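Local coordinates for periplasmic cell division protein (SufI) (Aquifex aeolicus, PDB 6SYY) that probably works as a periplasmic multicopper oxidase, coupling oxidation of substrates at a mononuclear copper to chemistry of oxygen at a trinuclear copper cluster, at residues A[131-136]-A[419-424]; A[298-303]-A[477-482]; A[438-443]-A[488-493]. One frame throughout, in Å; residues are numbered along the deposited sequence.

In the fold
Read from the N terminus, the chain first presents 131-136, in the loop between strands 117-120 and 141-143, and then 298-303, the lead-in and first residues of strand 300-306. Interaction 1 closes when 419-424 returns to 131-136, joining loops of the first and third cupredoxin regions at the surface. Interaction 2 opens within that span but closes only at 477-482, so the two cross; it ties the second cupredoxin region to the third beside the copper cluster. Interaction 3 opens at 438-443, after interaction 1 has closed, and crosses interaction 2 by closing at 488-493. It pairs strands in one sheet of the third region, touching interaction 2 where Val481 CG2 meets Val489 CG1 at 3.8 Å.

Interaction 1 of 3, residues A[131-136]-A[419-424]; sequences HPYYAV and ANPQDI
Pro421 lies over one face of the Tyr133 ring, forming a CH-pi contact between loops of the first and third cupredoxin regions of this multicopper oxidase. The geometry supports the assignment: Pro421 CG is 3.8 Å from the centroid of the Tyr133 ring and only 20° off its normal. It sits toward the hydroxyl end of the ring, with Tyr133 CZ as its nearest atom, while Pro421 CD comes 3.6 Å from Tyr133 CE1.

With two proline carbons against one ring, this is the tight part of the contact. The opposite face is backed from within 131-136, where His131 CE1 stands 3.2 Å above the plane of the Tyr133 ring, over its centre. The imidazole is itself fixed, since Tyr133 N donates to His131 ND1 over 3.0 Å in a nearly straight bond (174°), close to the imidazole plane. At the far end, Tyr133 OH is hydrogen-bonded to Tyr418 O and Asn522 ND2; Asn522 OD1 also takes His131 NE2, which ties both residues to one amide.

The other side has fewer contacts and more solvent. Beyond Pro421 the loop turns outward, and Gln422, exposed and poorly ordered, makes no contact with 131-136. The partly exposed Ile424 brings the chain back, sliding past Tyr133 in the opposite direction with its CB 3.9 Å from Tyr133 CD2. Ile424 O is buried by the contact with no polar partner in the model. With CG1 lodged between the backbone N and the carbonyl carbon (chi1 76°) and the chain then extended, Ile424 meets the Tyr134 ring obliquely with a single methyl: Ile424 CD1 lies 3.6 Å from Tyr134 CZ.

Interaction 2 of 3, residues A[298-303]-A[477-482]; sequences GERIDI and WKDTVI
Glu299 has the most surface covered by the contact, and its carboxylate is gripped by Lys478 in a buried salt bridge. Lys478 NZ stands 2.9 Å from Glu299 OE2 and approaches from above the carboxylate plane, 40° out of it. The two chains differ in shape: Glu299 is extended past CG, whereas Lys478 folds at both chi2 and chi3, turning its ammonium back to the glutamate. A water also links Glu299 OE2 to Ile482 N, while Glu299 OE1 bonds to Ala296 N and rests 3.5 Å from Ile482 CD1. Lys478 NZ has a second carboxylate partner in Glu280, so the lysine probably balances charge from both acids.

Thr480 packs beside this pair, its CB 4.1 Å from Glu299 CG and its OG1 bonded 2.8 Å from Asp479 OD1. That aspartate meets Arg300 in a second salt bridge: Arg300 NH1 reaches Asp479 OD2 at 3.2 Å on the syn side, with the two planar groups 31° apart. Arg300 NH1 also bonds to Gly298 O, and Arg300 NE to Thr155 O. Asp479 OD1 takes His120 NE2, a hydrogen bond to a copper ligand that makes the aspartate a second-shell residue of the cluster.

The contact thus joins the lead-in and first residue of strand 300-306, which pairs with strands 247-254 and 270-279, to the lead-in and first residues of strand 480-483, outermost in its sheet within the chain.

Interaction 3 of 3, residues A[438-443]-A[488-493]; sequences VVIIEY and TVRIAV
Ile491 and Ile441 face each other as a hydrogen-bonded pair of two antiparallel strands in the third cupredoxin region. The strand axes approach to 4.6 Å, with 160° between their N-to-C directions, and six backbone bonds join Val439 to Val493, Ile441 to Ile491 and Tyr443 to Val489. These six residues share one face of the sheet. Ile491 N donates to Ile441 O at 2.9 Å; the return bond from Ile441 N is more bent, at 137°.

From CB, the Ile491 side chain divides. Its CG2 turns toward Val481 of strand 480-483. A chi1 of 65° swings CG1 across toward the partner strand, where it meets Ile441 CB at 3.7 Å and Ile441 O at 3.6 Å. At the tip, Ile491 CD1 touches Tyr443 CE2 at 3.8 Å, approaching the phenol obliquely. Ile441 CG2 lies over the rim of one face of the Tyr443 ring, and Ile441 CD1 meets Val493 CG2 at 4.1 Å.

The other face carries Ile440, Glu442, Arg490 and Ala492. Glu442 CG and Arg490 CG are 4.1 Å apart, but Glu442 OE1 remains 5.4 Å from Arg490 NE.

The chemistry is therefore two-sided. One face is mostly apolar, its Tyr443, Val489 and Ile491 packing on strand 480-483. On the other, Glu442 and Arg490 form no salt bridge across the pair, and the arginine's partner is Glu464 on neighbouring strand 461-465.

Interaction 1 of 3, residues A[131-136]-A[419-424]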
ATOM      1  N   HIS A 131      -6.697   4.310  14.101  1.00 31.75           N
ATOM      2  CA  HIS A 131      -6.594   5.759  14.070  1.00 34.21           C
ATOM      3  C   HIS A 131      -5.579   6.234  15.111  1.00 32.87           C
ATOM      4  O   HIS A 131      -5.439   5.620  16.171  1.00 32.99           O
ATOM      5  CB  HIS A 131      -7.961   6.384  14.339  1.00 29.41           C
ATOM      6  CG  HIS A 131      -8.024   7.856  14.072  1.00 31.44           C
ATOM      7  ND1 HIS A 131      -7.527   8.794  14.950  1.00 28.41           N
ATOM      8  CD2 HIS A 131      -8.534   8.551  13.027  1.00 47.06           C
ATOM      9  CE1 HIS A 131      -7.719  10.004  14.454  1.00 35.67           C
ATOM     10  NE2 HIS A 131      -8.334   9.885  13.293  1.00 25.58           N
ATOM     11  N   PRO A 132      -4.854   7.322  14.826  1.00 29.32           N
ATOM     12  CA  PRO A 132      -3.836   7.791  15.783  1.00 41.07           C
ATOM     13  C   PRO A 132      -4.379   8.110  17.167  1.00 33.18           C
ATOM     14  O   PRO A 132      -3.625   8.009  18.144  1.00 31.86           O
ATOM     15  CB  PRO A 132      -3.270   9.045  15.101  1.00 40.06           C
ATOM     16  CG  PRO A 132      -3.541   8.855  13.669  1.00 35.34           C
ATOM     17  CD  PRO A 132      -4.815   8.082  13.564  1.00 32.28           C
ATOM     18  N   TYR A 133      -5.657   8.492  17.287  1.00 22.18           N
ATOM     19  CA  TYR A 133      -6.227   8.774  18.603  1.00 26.75           C
ATOM     20  C   TYR A 133      -6.128   7.572  19.532  1.00 24.54           C
ATOM     21  O   TYR A 133      -6.051   7.738  20.752  1.00 33.82           O
ATOM     22  CB  TYR A 133      -7.696   9.194  18.485  1.00 28.17           C
ATOM     23  CG  TYR A 133      -7.939  10.512  17.785  1.00 29.85           C
ATOM     24  CD1 TYR A 133      -6.919  11.441  17.631  1.00 22.14           C
ATOM     25  CD2 TYR A 133      -9.194  10.828  17.284  1.00 29.75           C
ATOM     26  CE1 TYR A 133      -7.139  12.644  16.989  1.00 29.36           C
ATOM     27  CE2 TYR A 133      -9.426  12.030  16.643  1.00 34.00           C
ATOM     28  CZ  TYR A 133      -8.395  12.935  16.499  1.00 28.29           C
ATOM     29  OH  TYR A 133      -8.619  14.133  15.857  1.00 29.87           O
ATOM     30  N   TYR A 134      -6.129   6.361  18.975  1.00 51.18           N
ATOM     31  CA  TYR A 134      -6.163   5.128  19.746  1.00 41.22           C
ATOM     32  C   TYR A 134      -4.786   4.521  19.965  1.00 32.84           C
ATOM     33  O   TYR A 134      -4.691   3.418  20.511  1.00 38.12           O
ATOM     34  CB  TYR A 134      -7.074   4.110  19.057  1.00 32.82           C
ATOM     35  CG  TYR A 134      -8.522   4.486  19.167  1.00 54.10           C
ATOM     36  CD1 TYR A 134      -9.196   4.352  20.375  1.00 61.71           C
ATOM     37  CD2 TYR A 134      -9.215   4.992  18.080  1.00 42.87           C
ATOM     38  CE1 TYR A 134     -10.524   4.702  20.497  1.00 94.88           C
ATOM     39  CE2 TYR A 134     -10.550   5.348  18.190  1.00111.42           C
ATOM     40  CZ  TYR A 134     -11.198   5.200  19.403  1.00114.84           C
ATOM     41  OH  TYR A 134     -12.523   5.552  19.532  1.00 91.05           O
ATOM     42  N   ALA A 135      -3.725   5.203  19.543  1.00 30.23           N
ATOM     43  CA  ALA A 135      -2.380   4.686  19.741  1.00 25.55           C
ATOM     44  C   ALA A 135      -2.134   4.411  21.218  1.00 29.55           C
ATOM     45  O   ALA A 135      -2.587   5.156  22.092  1.00 29.48           O
ATOM     46  CB  ALA A 135      -1.346   5.674  19.203  1.00 27.56           C
ATOM     47  N   VAL A 136      -1.432   3.319  21.496  1.00 30.60           N
ATOM     48  CA  VAL A 136      -1.180   2.882  22.862  1.00 29.06           C
ATOM     49  C   VAL A 136       0.304   3.034  23.162  1.00 29.04           C
ATOM     50  O   VAL A 136       1.153   2.990  22.262  1.00 32.50           O
ATOM     51  CB  VAL A 136      -1.646   1.429  23.087  1.00 27.28           C
ATOM     52  CG1 VAL A 136      -3.128   1.306  22.802  1.00 26.90           C
ATOM     53  CG2 VAL A 136      -0.853   0.475  22.209  1.00 23.32           C
ATOM     54  N   ALA A 419      -5.296  17.421  16.339  1.00 30.36           N
ATOM     55  CA  ALA A 419      -4.332  16.537  16.986  1.00 29.81           C
ATOM     56  C   ALA A 419      -4.798  16.084  18.364  1.00 29.57           C
ATOM     57  O   ALA A 419      -4.580  14.929  18.745  1.00 46.61           O
ATOM     58  CB  ALA A 419      -2.972  17.227  17.080  1.00 27.51           C
ATOM     59  N   ASN A 420      -5.427  16.970  19.134  1.00 44.81           N
ATOM     60  CA  ASN A 420      -5.772  16.687  20.529  1.00 45.49           C
ATOM     61  C   ASN A 420      -7.227  17.057  20.788  1.00 43.36           C
ATOM     62  O   ASN A 420      -7.522  18.062  21.445  1.00 41.70           O
ATOM     63  CB  ASN A 420      -4.831  17.430  21.480  1.00 40.48           C
ATOM     64  CG  ASN A 420      -4.738  18.913  21.165  1.00112.85           C
ATOM     65  OD1 ASN A 420      -4.959  19.332  20.028  1.00131.14           O
ATOM     66  ND2 ASN A 420      -4.419  19.715  22.176  1.00121.52           N
ATOM     67  N   PRO A 421      -8.165  16.246  20.306  1.00 34.95           N
ATOM     68  CA  PRO A 421      -9.582  16.584  20.472  1.00 47.68           C
ATOM     69  C   PRO A 421     -10.008  16.521  21.929  1.00 52.98           C
ATOM     70  O   PRO A 421      -9.523  15.698  22.709  1.00 41.28           O
ATOM     71  CB  PRO A 421     -10.300  15.515  19.640  1.00 48.30           C
ATOM     72  CG  PRO A 421      -9.357  14.361  19.631  1.00 37.85           C
ATOM     73  CD  PRO A 421      -7.979  14.955  19.619  1.00 30.55           C
ATOM     74  N   GLN A 422     -10.923  17.425  22.294  1.00 83.57           N
ATOM     75  CA  GLN A 422     -11.544  17.359  23.612  1.00 52.97           C
ATOM     76  C   GLN A 422     -12.331  16.067  23.784  1.00 45.07           C
ATOM     77  O   GLN A 422     -12.392  15.518  24.889  1.00 56.11           O
ATOM     78  CB  GLN A 422     -12.451  18.575  23.821  1.00 65.42           C
ATOM     79  CG  GLN A 422     -11.749  19.919  23.607  1.00133.84           C
ATOM     80  CD  GLN A 422     -12.685  21.013  23.109  1.00118.56           C
ATOM     81  OE1 GLN A 422     -13.720  20.734  22.503  1.00 96.76           O
ATOM     82  NE2 GLN A 422     -12.317  22.267  23.359  1.00 77.85           N
ATOM     83  N   ASP A 423     -12.918  15.564  22.699  1.00 60.48           N
ATOM     84  CA  ASP A 423     -13.662  14.306  22.689  1.00 38.82           C
ATOM     85  C   ASP A 423     -13.271  13.562  21.417  1.00 45.64           C
ATOM     86  O   ASP A 423     -13.641  13.987  20.317  1.00 34.54           O
ATOM     87  CB  ASP A 423     -15.169  14.568  22.741  1.00 32.77           C
ATOM     88  CG  ASP A 423     -15.999  13.295  22.671  1.00 61.69           C
ATOM     89  OD1 ASP A 423     -15.432  12.184  22.767  1.00 53.64           O
ATOM     90  OD2 ASP A 423     -17.233  13.414  22.520  1.00 50.34           O
ATOM     91  N   ILE A 424     -12.527  12.460  21.554  1.00 52.20           N
ATOM     92  CA  ILE A 424     -12.057  11.763  20.359  1.00 46.60           C
ATOM     93  C   ILE A 424     -13.212  11.141  19.584  1.00 33.84           C
ATOM     94  O   ILE A 424     -13.047  10.793  18.410  1.00 38.75           O
ATOM     95  CB  ILE A 424     -11.000  10.690  20.693  1.00 43.05           C
ATOM     96  CG1 ILE A 424     -11.644   9.451  21.311  1.00 38.45           C
ATOM     97  CG2 ILE A 424      -9.931  11.253  21.615  1.00 68.76           C
ATOM     98  CD1 ILE A 424     -10.729   8.247  21.317  1.00 38.41           C
TER

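Interaction 2 of 3, residues A[298-303]-A[477-482]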
ATOM      1  N   GLY A 298       1.849   3.369  -0.693  1.00 24.79           N
ATOM      2  CA  GLY A 298       0.469   3.086  -0.371  1.00 35.19           C
ATOM      3  C   GLY A 298      -0.319   2.424  -1.483  1.00 34.25           C
ATOM      4  O   GLY A 298      -1.364   1.822  -1.210  1.00 33.27           O
ATOM      5  N   GLU A 299       0.140   2.520  -2.724  1.00 32.85           N
ATOM      6  CA  GLU A 299      -0.500   1.802  -3.814  1.00 28.19           C
ATOM      7  C   GLU A 299      -0.082   0.336  -3.805  1.00 20.98           C
ATOM      8  O   GLU A 299       0.998  -0.028  -3.325  1.00 22.97           O
ATOM      9  CB  GLU A 299      -0.150   2.431  -5.162  1.00 29.25           C
ATOM     10  CG  GLU A 299      -0.854   3.751  -5.448  1.00 27.59           C
ATOM     11  CD  GLU A 299      -0.676   4.205  -6.889  1.00 63.83           C
ATOM     12  OE1 GLU A 299       0.481   4.273  -7.360  1.00 23.67           O
ATOM     13  OE2 GLU A 299      -1.695   4.483  -7.558  1.00 38.34           O
ATOM     14  N   ARG A 300      -0.964  -0.510  -4.331  1.00 19.70           N
ATOM     15  CA  ARG A 300      -0.660  -1.913  -4.578  1.00 33.57           C
ATOM     16  C   ARG A 300      -1.172  -2.263  -5.966  1.00 30.35           C
ATOM     17  O   ARG A 300      -2.338  -2.009  -6.280  1.00 38.82           O
ATOM     18  CB  ARG A 300      -1.287  -2.833  -3.519  1.00 35.68           C
ATOM     19  CG  ARG A 300      -0.657  -2.737  -2.129  1.00 23.30           C
ATOM     20  CD  ARG A 300      -1.441  -1.801  -1.236  1.00 21.45           C
ATOM     21  NE  ARG A 300      -2.809  -2.275  -1.045  1.00 25.95           N
ATOM     22  CZ  ARG A 300      -3.789  -1.537  -0.536  1.00 31.16           C
ATOM     23  NH1 ARG A 300      -3.553  -0.282  -0.173  1.00 25.50           N
ATOM     24  NH2 ARG A 300      -5.008  -2.050  -0.397  1.00 25.48           N
ATOM     25  N   ILE A 301      -0.299  -2.828  -6.795  1.00 23.24           N
ATOM     26  CA  ILE A 301      -0.638  -3.217  -8.160  1.00 19.10           C
ATOM     27  C   ILE A 301      -0.398  -4.716  -8.289  1.00 33.12           C
ATOM     28  O   ILE A 301       0.722  -5.191  -8.065  1.00 28.67           O
ATOM     29  CB  ILE A 301       0.187  -2.438  -9.198  1.00 23.05           C
ATOM     30  CG1 ILE A 301       0.175  -0.940  -8.888  1.00 29.51           C
ATOM     31  CG2 ILE A 301      -0.343  -2.690 -10.608  1.00 17.97           C
ATOM     32  CD1 ILE A 301      -1.201  -0.300  -8.974  1.00 28.63           C
ATOM     33  N   ASP A 302      -1.451  -5.459  -8.626  1.00 23.61           N
ATOM     34  CA  ASP A 302      -1.333  -6.873  -8.959  1.00 26.58           C
ATOM     35  C   ASP A 302      -1.134  -7.016 -10.463  1.00 26.49           C
ATOM     36  O   ASP A 302      -1.941  -6.506 -11.251  1.00 30.97           O
ATOM     37  CB  ASP A 302      -2.578  -7.649  -8.526  1.00 31.56           C
ATOM     38  CG  ASP A 302      -2.673  -7.821  -7.020  1.00 48.77           C
ATOM     39  OD1 ASP A 302      -2.539  -6.817  -6.289  1.00 54.16           O
ATOM     40  OD2 ASP A 302      -2.896  -8.965  -6.569  1.00 53.39           O
ATOM     41  N   ILE A 303      -0.067  -7.706 -10.860  1.00 27.97           N
ATOM     42  CA  ILE A 303       0.227  -7.910 -12.272  1.00 31.71           C
ATOM     43  C   ILE A 303       0.380  -9.394 -12.566  1.00 28.57           C
ATOM     44  O   ILE A 303       0.736 -10.192 -11.693  1.00 24.22           O
ATOM     45  CB  ILE A 303       1.493  -7.152 -12.733  1.00 39.16           C
ATOM     46  CG1 ILE A 303       2.736  -7.695 -12.019  1.00 23.58           C
ATOM     47  CG2 ILE A 303       1.315  -5.645 -12.542  1.00 31.11           C
ATOM     48  CD1 ILE A 303       4.050  -7.210 -12.610  1.00 18.45           C
ATOM     49  N   TRP A 477     -11.205  -0.171  -8.067  1.00 31.51           N
ATOM     50  CA  TRP A 477     -11.418   0.381  -6.733  1.00 24.96           C
ATOM     51  C   TRP A 477     -10.058   0.737  -6.142  1.00 36.32           C
ATOM     52  O   TRP A 477      -9.239  -0.147  -5.881  1.00 25.91           O
ATOM     53  CB  TRP A 477     -12.152  -0.618  -5.842  1.00 23.60           C
ATOM     54  CG  TRP A 477     -13.601  -0.845  -6.199  1.00 29.97           C
ATOM     55  CD1 TRP A 477     -14.136  -1.951  -6.799  1.00 24.19           C
ATOM     56  CD2 TRP A 477     -14.696   0.051  -5.959  1.00 28.33           C
ATOM     57  NE1 TRP A 477     -15.495  -1.795  -6.953  1.00 31.96           N
ATOM     58  CE2 TRP A 477     -15.862  -0.576  -6.446  1.00 66.19           C
ATOM     59  CE3 TRP A 477     -14.804   1.320  -5.381  1.00 30.65           C
ATOM     60  CZ2 TRP A 477     -17.121   0.027  -6.373  1.00 33.46           C
ATOM     61  CZ3 TRP A 477     -16.056   1.919  -5.313  1.00 30.88           C
ATOM     62  CH2 TRP A 477     -17.195   1.271  -5.806  1.00 29.66           C
ATOM     63  N   LYS A 478      -9.815   2.028  -5.938  1.00 27.45           N
ATOM     64  CA  LYS A 478      -8.550   2.514  -5.413  1.00 31.50           C
ATOM     65  C   LYS A 478      -8.736   3.016  -3.987  1.00 29.48           C
ATOM     66  O   LYS A 478      -9.854   3.307  -3.558  1.00 35.13           O
ATOM     67  CB  LYS A 478      -8.004   3.643  -6.296  1.00 19.49           C
ATOM     68  CG  LYS A 478      -7.799   3.251  -7.749  1.00 43.47           C
ATOM     69  CD  LYS A 478      -6.487   2.511  -7.934  1.00 33.73           C
ATOM     70  CE  LYS A 478      -5.311   3.443  -7.711  1.00 28.78           C
ATOM     71  NZ  LYS A 478      -4.024   2.699  -7.673  1.00 26.50           N
ATOM     72  N   ASP A 479      -7.625   3.108  -3.242  1.00 22.78           N
ATOM     73  CA  ASP A 479      -7.618   3.878  -2.003  1.00 47.70           C
ATOM     74  C   ASP A 479      -6.458   4.864  -1.908  1.00 23.61           C
ATOM     75  O   ASP A 479      -6.393   5.618  -0.931  1.00 31.01           O
ATOM     76  CB  ASP A 479      -7.634   2.960  -0.762  1.00 27.10           C
ATOM     77  CG  ASP A 479      -6.397   2.090  -0.635  1.00 25.22           C
ATOM     78  OD1 ASP A 479      -5.261   2.605  -0.719  1.00 35.58           O
ATOM     79  OD2 ASP A 479      -6.570   0.876  -0.404  1.00 58.03           O
ATOM     80  N   THR A 480      -5.560   4.897  -2.895  1.00 24.59           N
ATOM     81  CA  THR A 480      -4.461   5.859  -2.945  1.00 24.27           C
ATOM     82  C   THR A 480      -4.281   6.315  -4.388  1.00 26.29           C
ATOM     83  O   THR A 480      -3.988   5.491  -5.260  1.00 29.56           O
ATOM     84  CB  THR A 480      -3.159   5.239  -2.421  1.00 28.63           C
ATOM     85  OG1 THR A 480      -3.369   4.690  -1.112  1.00 33.58           O
ATOM     86  CG2 THR A 480      -2.058   6.287  -2.363  1.00 31.60           C
ATOM     87  N   VAL A 481      -4.437   7.614  -4.649  1.00 24.42           N
ATOM     88  CA  VAL A 481      -4.344   8.149  -6.006  1.00 19.16           C
ATOM     89  C   VAL A 481      -3.169   9.116  -6.090  1.00 33.97           C
ATOM     90  O   VAL A 481      -3.003   9.983  -5.225  1.00 32.47           O
ATOM     91  CB  VAL A 481      -5.655   8.825  -6.457  1.00 25.35           C
ATOM     92  CG1 VAL A 481      -6.049   9.957  -5.518  1.00 26.02           C
ATOM     93  CG2 VAL A 481      -5.528   9.327  -7.902  1.00 20.06           C
ATOM     94  N   ILE A 482      -2.350   8.954  -7.130  1.00 23.66           N
ATOM     95  CA  ILE A 482      -1.237   9.862  -7.376  1.00 30.98           C
ATOM     96  C   ILE A 482      -1.781  11.190  -7.875  1.00 33.29           C
ATOM     97  O   ILE A 482      -2.596  11.233  -8.806  1.00 27.17           O
ATOM     98  CB  ILE A 482      -0.264   9.259  -8.401  1.00 37.30           C
ATOM     99  CG1 ILE A 482       0.369   7.972  -7.869  1.00 30.04           C
ATOM    100  CG2 ILE A 482       0.804  10.273  -8.790  1.00 25.19           C
ATOM    101  CD1 ILE A 482       1.267   7.287  -8.872  1.00 21.45           C
TER
HETATM  102  O   HOH W   1      -2.664   6.738  -8.889  1.00 21.19           O

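Interaction 3 of 3, residues A[438-443]-A[488-493]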
ATOM      1  N   VAL A 438     -22.918   9.850  -2.005  1.00 26.80           N
ATOM      2  CA  VAL A 438     -21.905   9.806  -3.047  1.00 31.42           C
ATOM      3  C   VAL A 438     -21.227  11.164  -3.091  1.00 25.61           C
ATOM      4  O   VAL A 438     -21.896  12.202  -3.167  1.00 28.40           O
ATOM      5  CB  VAL A 438     -22.517   9.444  -4.409  1.00 33.20           C
ATOM      6  CG1 VAL A 438     -21.429   9.402  -5.473  1.00 25.95           C
ATOM      7  CG2 VAL A 438     -23.230   8.107  -4.324  1.00 33.33           C
ATOM      8  N   VAL A 439     -19.900  11.163  -3.018  1.00 42.37           N
ATOM      9  CA  VAL A 439     -19.107  12.385  -2.995  1.00 28.54           C
ATOM     10  C   VAL A 439     -18.058  12.299  -4.091  1.00 29.39           C
ATOM     11  O   VAL A 439     -17.392  11.269  -4.244  1.00 33.46           O
ATOM     12  CB  VAL A 439     -18.434  12.606  -1.627  1.00 36.80           C
ATOM     13  CG1 VAL A 439     -17.668  13.922  -1.618  1.00 39.30           C
ATOM     14  CG2 VAL A 439     -19.468  12.576  -0.515  1.00 39.26           C
ATOM     15  N   ILE A 440     -17.923  13.372  -4.861  1.00 31.07           N
ATOM     16  CA  ILE A 440     -16.795  13.551  -5.762  1.00 30.38           C
ATOM     17  C   ILE A 440     -15.756  14.383  -5.028  1.00 30.76           C
ATOM     18  O   ILE A 440     -16.011  15.539  -4.673  1.00 43.75           O
ATOM     19  CB  ILE A 440     -17.213  14.227  -7.075  1.00 30.29           C
ATOM     20  CG1 ILE A 440     -18.192  13.338  -7.846  1.00 34.10           C
ATOM     21  CG2 ILE A 440     -15.987  14.546  -7.922  1.00 30.42           C
ATOM     22  CD1 ILE A 440     -18.665  13.946  -9.152  1.00 42.01           C
ATOM     23  N   ILE A 441     -14.594  13.798  -4.777  1.00 27.45           N
ATOM     24  CA  ILE A 441     -13.488  14.518  -4.166  1.00 26.79           C
ATOM     25  C   ILE A 441     -12.581  15.021  -5.276  1.00 41.56           C
ATOM     26  O   ILE A 441     -12.254  14.281  -6.212  1.00 37.40           O
ATOM     27  CB  ILE A 441     -12.725  13.634  -3.168  1.00 29.93           C
ATOM     28  CG1 ILE A 441     -13.618  13.312  -1.969  1.00 30.04           C
ATOM     29  CG2 ILE A 441     -11.455  14.326  -2.704  1.00 26.86           C
ATOM     30  CD1 ILE A 441     -12.896  12.584  -0.855  1.00 38.26           C
ATOM     31  N   GLU A 442     -12.186  16.282  -5.176  1.00 42.01           N
ATOM     32  CA  GLU A 442     -11.423  16.972  -6.208  1.00 31.88           C
ATOM     33  C   GLU A 442     -10.116  17.437  -5.579  1.00 35.10           C
ATOM     34  O   GLU A 442     -10.068  18.493  -4.937  1.00 35.30           O
ATOM     35  CB  GLU A 442     -12.225  18.142  -6.774  1.00 28.21           C
ATOM     36  CG  GLU A 442     -11.543  18.888  -7.892  1.00 68.99           C
ATOM     37  CD  GLU A 442     -12.436  19.951  -8.478  1.00 78.56           C
ATOM     38  OE1 GLU A 442     -13.590  20.064  -8.012  1.00 40.43           O
ATOM     39  OE2 GLU A 442     -11.986  20.665  -9.399  1.00 57.25           O
ATOM     40  N   TYR A 443      -9.066  16.642  -5.746  1.00 22.73           N
ATOM     41  CA  TYR A 443      -7.747  17.038  -5.283  1.00 23.43           C
ATOM     42  C   TYR A 443      -7.160  18.063  -6.242  1.00 32.73           C
ATOM     43  O   TYR A 443      -7.118  17.837  -7.455  1.00 32.23           O
ATOM     44  CB  TYR A 443      -6.825  15.827  -5.182  1.00 28.96           C
ATOM     45  CG  TYR A 443      -7.186  14.855  -4.083  1.00 43.75           C
ATOM     46  CD1 TYR A 443      -7.156  15.243  -2.752  1.00 32.65           C
ATOM     47  CD2 TYR A 443      -7.530  13.542  -4.375  1.00 30.20           C
ATOM     48  CE1 TYR A 443      -7.475  14.354  -1.739  1.00 29.88           C
ATOM     49  CE2 TYR A 443      -7.848  12.646  -3.372  1.00 35.04           C
ATOM     50  CZ  TYR A 443      -7.819  13.059  -2.054  1.00 29.87           C
ATOM     51  OH  TYR A 443      -8.135  12.174  -1.049  1.00 31.85           O
ATOM     52  N   THR A 488      -4.925  18.314 -11.168  1.00 37.07           N
ATOM     53  CA  THR A 488      -6.211  18.120 -10.516  1.00 29.68           C
ATOM     54  C   THR A 488      -6.715  16.724 -10.859  1.00 39.82           C
ATOM     55  O   THR A 488      -6.670  16.313 -12.023  1.00 35.26           O
ATOM     56  CB  THR A 488      -7.222  19.186 -10.952  1.00 31.55           C
ATOM     57  OG1 THR A 488      -6.785  20.477 -10.503  1.00 33.21           O
ATOM     58  CG2 THR A 488      -8.600  18.893 -10.371  1.00 32.61           C
ATOM     59  N   VAL A 489      -7.164  15.992  -9.843  1.00 36.14           N
ATOM     60  CA  VAL A 489      -7.700  14.647 -10.001  1.00 32.47           C
ATOM     61  C   VAL A 489      -9.077  14.610  -9.354  1.00 58.80           C
ATOM     62  O   VAL A 489      -9.272  15.161  -8.264  1.00 46.83           O
ATOM     63  CB  VAL A 489      -6.767  13.588  -9.373  1.00 22.62           C
ATOM     64  CG1 VAL A 489      -7.320  12.183  -9.569  1.00 24.07           C
ATOM     65  CG2 VAL A 489      -5.370  13.697  -9.969  1.00 32.78           C
ATOM     66  N   ARG A 490     -10.037  13.982 -10.032  1.00 29.42           N
ATOM     67  CA  ARG A 490     -11.393  13.821  -9.520  1.00 33.70           C
ATOM     68  C   ARG A 490     -11.667  12.345  -9.261  1.00 38.28           C
ATOM     69  O   ARG A 490     -11.496  11.510 -10.158  1.00 32.80           O
ATOM     70  CB  ARG A 490     -12.425  14.396 -10.498  1.00 26.91           C
ATOM     71  CG  ARG A 490     -12.425  15.926 -10.581  1.00 33.50           C
ATOM     72  CD  ARG A 490     -13.250  16.463 -11.757  1.00 43.65           C
ATOM     73  NE  ARG A 490     -14.685  16.229 -11.608  1.00 71.48           N
ATOM     74  CZ  ARG A 490     -15.400  15.412 -12.379  1.00 90.44           C
ATOM     75  NH1 ARG A 490     -14.821  14.746 -13.370  1.00 50.11           N
ATOM     76  NH2 ARG A 490     -16.703  15.268 -12.165  1.00 73.44           N
ATOM     77  N   ILE A 491     -12.081  12.026  -8.034  1.00 30.36           N
ATOM     78  CA  ILE A 491     -12.421  10.665  -7.648  1.00 27.17           C
ATOM     79  C   ILE A 491     -13.853  10.648  -7.132  1.00 26.79           C
ATOM     80  O   ILE A 491     -14.411  11.675  -6.737  1.00 40.18           O
ATOM     81  CB  ILE A 491     -11.458  10.092  -6.587  1.00 23.39           C
ATOM     82  CG1 ILE A 491     -11.570  10.876  -5.275  1.00 22.55           C
ATOM     83  CG2 ILE A 491     -10.022  10.104  -7.096  1.00 21.59           C
ATOM     84  CD1 ILE A 491     -10.716  10.313  -4.165  1.00 19.72           C
ATOM     85  N   ALA A 492     -14.448   9.456  -7.137  1.00 37.69           N
ATOM     86  CA  ALA A 492     -15.815   9.252  -6.676  1.00 29.86           C
ATOM     87  C   ALA A 492     -15.813   8.269  -5.515  1.00 34.72           C
ATOM     88  O   ALA A 492     -15.217   7.193  -5.617  1.00 28.89           O
ATOM     89  CB  ALA A 492     -16.707   8.727  -7.803  1.00 28.52           C
ATOM     90  N   VAL A 493     -16.481   8.635  -4.423  1.00 26.72           N
ATOM     91  CA  VAL A 493     -16.542   7.812  -3.218  1.00 26.05           C
ATOM     92  C   VAL A 493     -18.004   7.567  -2.872  1.00 39.90           C
ATOM     93  O   VAL A 493     -18.769   8.521  -2.678  1.00 32.67           O
ATOM     94  CB  VAL A 493     -15.818   8.467  -2.031  1.00 30.75           C
ATOM     95  CG1 VAL A 493     -15.423   7.409  -1.004  1.00 27.78           C
ATOM     96  CG2 VAL A 493     -14.606   9.255  -2.502  1.00 23.21           C
TER